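Local coordinates for protein fructokinase (Vibrio cholerae serotype O1, PDB 5EYN) that catalyses the phosphorylation of fructose by ATP, as a fructokinase of the PfkB carbohydrate kinase family in the ribokinase clan, at residues K41-A46 with G73-Q78. Numbering follows the deposited sequence.
Sequences KCPGGA and GRFMQQ. With FRU (beta-D-fructofuranose), chain B.
The lid sheet of this PfkB-family kinase meets the main domain here, where Lys41 and Pro43 of strand 38-44 rest on Phe75 and Met76 of helix 71-82. Lys41 lies over one face of the Phe75 ring: CE stands almost above the ring centre, 3.5 Å from the centroid, in a CH-pi contact. Lys41 NZ follows as a cation-pi partner, 4.2 Å from the centroid of the Phe75 ring and 26° off its normal. With its CG anti to the backbone N, the lysine reaches across from the strand, and a bend at chi3 (83°) lays CE and NZ along the ring, lysine and phenylalanine running antiparallel past one another. Pro43 N comes near the plane of the same ring at its edge, while Pro43 CD lies 3.9 Å from Phe75 CZ. Pro43 CB, in turn, meets Met76 SD at 3.6 Å. Bends at chi2 and chi3 fold the methionine so that its methyl CE sits 3.3 Å from Gly44 O. Strand 38-44 is an edge strand of the four-stranded lid sheet within this chain, as in the ribokinase lid; Lys41 makes backbone hydrogen bonds to the second subunit and packs on its Tyr39. Beyond this packing the chain turns into the sugar site. Gly45, the N-cap of helix 46-56, donates its N-H to fructose O4 at 3.0 Å, nearly straight at 172°, and Ala46 N binds O1 at 3.0 Å. Asp26, Asp30, Asn49, Arg176 and Asp266 supply further hydrogen bonds to the fructose.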
ATOM      1  N   LYS A  41      -5.166 -10.421   4.803  1.00 10.54           N
ATOM      2  CA  LYS A  41      -3.774 -10.171   4.469  1.00 10.89           C
ATOM      3  C   LYS A  41      -3.234 -11.466   3.868  1.00  9.96           C
ATOM      4  O   LYS A  41      -2.869 -12.382   4.588  1.00 11.22           O
ATOM      5  CB  LYS A  41      -2.986  -9.814   5.720  1.00 12.00           C
ATOM      6  CG  LYS A  41      -1.529  -9.519   5.453  1.00 13.76           C
ATOM      7  CD  LYS A  41      -0.735  -9.300   6.722  1.00 17.98           C
ATOM      8  CE  LYS A  41      -0.294 -10.583   7.346  1.00 21.29           C
ATOM      9  NZ  LYS A  41       0.353 -10.293   8.647  1.00 24.00           N
ATOM     10  N   CYS A  42      -3.204 -11.558   2.547  1.00  9.19           N
ATOM     11  CA  CYS A  42      -2.853 -12.810   1.873  1.00  9.65           C
ATOM     12  C   CYS A  42      -1.481 -12.708   1.188  1.00  9.07           C
ATOM     13  O   CYS A  42      -1.189 -11.743   0.454  1.00  9.80           O
ATOM     14  CB  CYS A  42      -3.884 -13.143   0.805  1.00 10.40           C
ATOM     15  SG  CYS A  42      -5.480 -13.565   1.495  1.00 11.70           S
ATOM     16  N   PRO A  43      -0.619 -13.693   1.419  1.00  8.65           N
ATOM     17  CA  PRO A  43       0.647 -13.697   0.676  1.00  8.48           C
ATOM     18  C   PRO A  43       0.371 -13.965  -0.782  1.00  8.07           C
ATOM     19  O   PRO A  43      -0.495 -14.774  -1.138  1.00  8.39           O
ATOM     20  CB  PRO A  43       1.411 -14.844   1.315  1.00  9.12           C
ATOM     21  CG  PRO A  43       0.334 -15.787   1.832  1.00  9.69           C
ATOM     22  CD  PRO A  43      -0.794 -14.897   2.265  1.00  8.90           C
ATOM     23  N   GLY A  44       1.121 -13.301  -1.643  1.00  7.91           N
ATOM     24  CA  GLY A  44       0.897 -13.413  -3.061  1.00  7.20           C
ATOM     25  C   GLY A  44       2.116 -12.955  -3.832  1.00  7.42           C
ATOM     26  O   GLY A  44       3.244 -12.944  -3.327  1.00  7.28           O
ATOM     27  N   GLY A  45       1.861 -12.617  -5.085  1.00  6.88           N
ATOM     28  CA  GLY A  45       2.911 -12.260  -6.028  1.00  6.81           C
ATOM     29  C   GLY A  45       3.195 -13.473  -6.900  1.00  6.55           C
ATOM     30  O   GLY A  45       3.621 -14.506  -6.407  1.00  7.43           O
ATOM     31  N   ALA A  46       2.974 -13.349  -8.204  1.00  6.98           N
ATOM     32  CA  ALA A  46       2.955 -14.524  -9.068  1.00  7.19           C
ATOM     33  C   ALA A  46       4.166 -15.446  -8.916  1.00  7.29           C
ATOM     34  O   ALA A  46       3.991 -16.638  -8.732  1.00  7.53           O
ATOM     35  CB  ALA A  46       2.750 -14.144 -10.523  1.00  7.43           C
ATOM     36  N   GLY A  73       7.213  -7.189   3.783  1.00 10.53           N
ATOM     37  CA  GLY A  73       8.348  -7.908   3.245  1.00 10.20           C
ATOM     38  C   GLY A  73       8.772  -9.027   4.167  1.00 11.17           C
ATOM     39  O   GLY A  73       9.104 -10.125   3.712  1.00 10.45           O
ATOM     40  N   ARG A  74       8.751  -8.753   5.468  1.00 12.30           N
ATOM     41  CA  ARG A  74       9.111  -9.773   6.441  1.00 13.89           C
ATOM     42  C   ARG A  74       8.055 -10.873   6.456  1.00 12.79           C
ATOM     43  O   ARG A  74       8.382 -12.040   6.645  1.00 12.43           O
ATOM     44  CB  ARG A  74       9.293  -9.163   7.824  1.00 15.21           C
ATOM     45  CG  ARG A  74      10.555  -8.335   7.915  1.00 18.48           C
ATOM     46  CD  ARG A  74      10.836  -7.883   9.331  1.00 24.28           C
ATOM     47  NE  ARG A  74      10.002  -6.750   9.706  1.00 27.86           N
ATOM     48  CZ  ARG A  74      10.272  -5.482   9.398  1.00 29.57           C
ATOM     49  NH1 ARG A  74      11.361  -5.172   8.702  1.00 31.11           N
ATOM     50  NH2 ARG A  74       9.450  -4.518   9.782  1.00 30.34           N
ATOM     51  N   PHE A  75       6.795 -10.504   6.246  1.00 11.98           N
ATOM     52  CA  PHE A  75       5.719 -11.485   6.159  1.00 11.64           C
ATOM     53  C   PHE A  75       5.927 -12.394   4.953  1.00 10.88           C
ATOM     54  O   PHE A  75       5.688 -13.590   5.029  1.00 10.63           O
ATOM     55  CB  PHE A  75       4.383 -10.758   6.070  1.00 11.50           C
ATOM     56  CG  PHE A  75       3.204 -11.647   5.792  1.00 12.12           C
ATOM     57  CD1 PHE A  75       2.738 -12.536   6.744  1.00 13.37           C
ATOM     58  CD2 PHE A  75       2.543 -11.565   4.583  1.00 13.80           C
ATOM     59  CE1 PHE A  75       1.636 -13.325   6.482  1.00 15.10           C
ATOM     60  CE2 PHE A  75       1.432 -12.344   4.326  1.00 15.32           C
ATOM     61  CZ  PHE A  75       0.987 -13.229   5.277  1.00 16.42           C
ATOM     62  N   MET A  76       6.390 -11.840   3.840  1.00 10.52           N
ATOM     63  CA  MET A  76       6.645 -12.673   2.665  1.00  9.45           C
ATOM     64  C   MET A  76       7.863 -13.582   2.864  1.00 10.43           C
ATOM     65  O   MET A  76       7.850 -14.746   2.453  1.00 10.62           O
ATOM     66  CB  MET A  76       6.762 -11.845   1.377  1.00  9.59           C
ATOM     67  CG  MET A  76       5.426 -11.196   0.992  1.00 11.06           C
ATOM     68  SD  MET A  76       4.037 -12.351   0.956  1.00 11.27           S
ATOM     69  CE  MET A  76       4.534 -13.464  -0.315  1.00 11.00           C
ATOM     70  N   GLN A  77       8.907 -13.066   3.510  1.00 10.27           N
ATOM     71  CA  GLN A  77      10.031 -13.925   3.883  1.00 12.79           C
ATOM     72  C   GLN A  77       9.552 -15.071   4.764  1.00 12.69           C
ATOM     73  O   GLN A  77       9.936 -16.230   4.555  1.00 12.87           O
ATOM     74  CB  GLN A  77      11.099 -13.126   4.626  1.00 14.98           C
ATOM     75  CG  GLN A  77      12.291 -13.951   5.085  1.00 20.54           C
ATOM     76  CD  GLN A  77      13.250 -13.149   5.950  1.00 24.13           C
ATOM     77  OE1 GLN A  77      12.833 -12.393   6.832  1.00 25.36           O
ATOM     78  NE2 GLN A  77      14.546 -13.299   5.691  1.00 25.79           N
ATOM     79  N   GLN A  78       8.738 -14.749   5.760  1.00 12.97           N
ATOM     80  CA  GLN A  78       8.226 -15.768   6.679  1.00 14.08           C
ATOM     81  C   GLN A  78       7.401 -16.807   5.926  1.00 12.90           C
ATOM     82  O   GLN A  78       7.478 -18.008   6.196  1.00 13.69           O
ATOM     83  CB  GLN A  78       7.354 -15.128   7.770  1.00 15.90           C
ATOM     84  CG  GLN A  78       6.915 -16.110   8.853  1.00 19.04           C
ATOM     85  CD  GLN A  78       8.102 -16.696   9.579  1.00 22.81           C
ATOM     86  OE1 GLN A  78       8.913 -15.966  10.150  1.00 24.88           O
ATOM     87  NE2 GLN A  78       8.227 -18.015   9.549  1.00 23.88           N
TER
HETATM   88  C1  FRU B 401       1.112  -9.719  -9.250  1.00  6.80           C
HETATM   89  C2  FRU B 401      -0.216 -10.371  -8.889  1.00  6.46           C
HETATM   90  C3  FRU B 401      -0.479 -10.628  -7.419  1.00  6.44           C
HETATM   91  C4  FRU B 401      -1.197 -11.936  -7.381  1.00  6.88           C
HETATM   92  C5  FRU B 401      -0.673 -12.605  -8.603  1.00  7.15           C
HETATM   93  C6  FRU B 401      -1.655 -13.534  -9.273  1.00  7.64           C
HETATM   94  O1  FRU B 401       2.184 -10.567  -8.977  1.00  7.27           O
HETATM   95  O2  FRU B 401      -1.214  -9.535  -9.390  1.00  7.36           O
HETATM   96  O3  FRU B 401      -1.176  -9.533  -6.906  1.00  7.27           O
HETATM   97  O4  FRU B 401      -0.910 -12.703  -6.262  1.00  7.26           O
HETATM   98  O5  FRU B 401      -0.255 -11.611  -9.523  1.00  7.26           O
HETATM   99  O6  FRU B 401      -1.108 -14.117 -10.430  1.00  8.74           O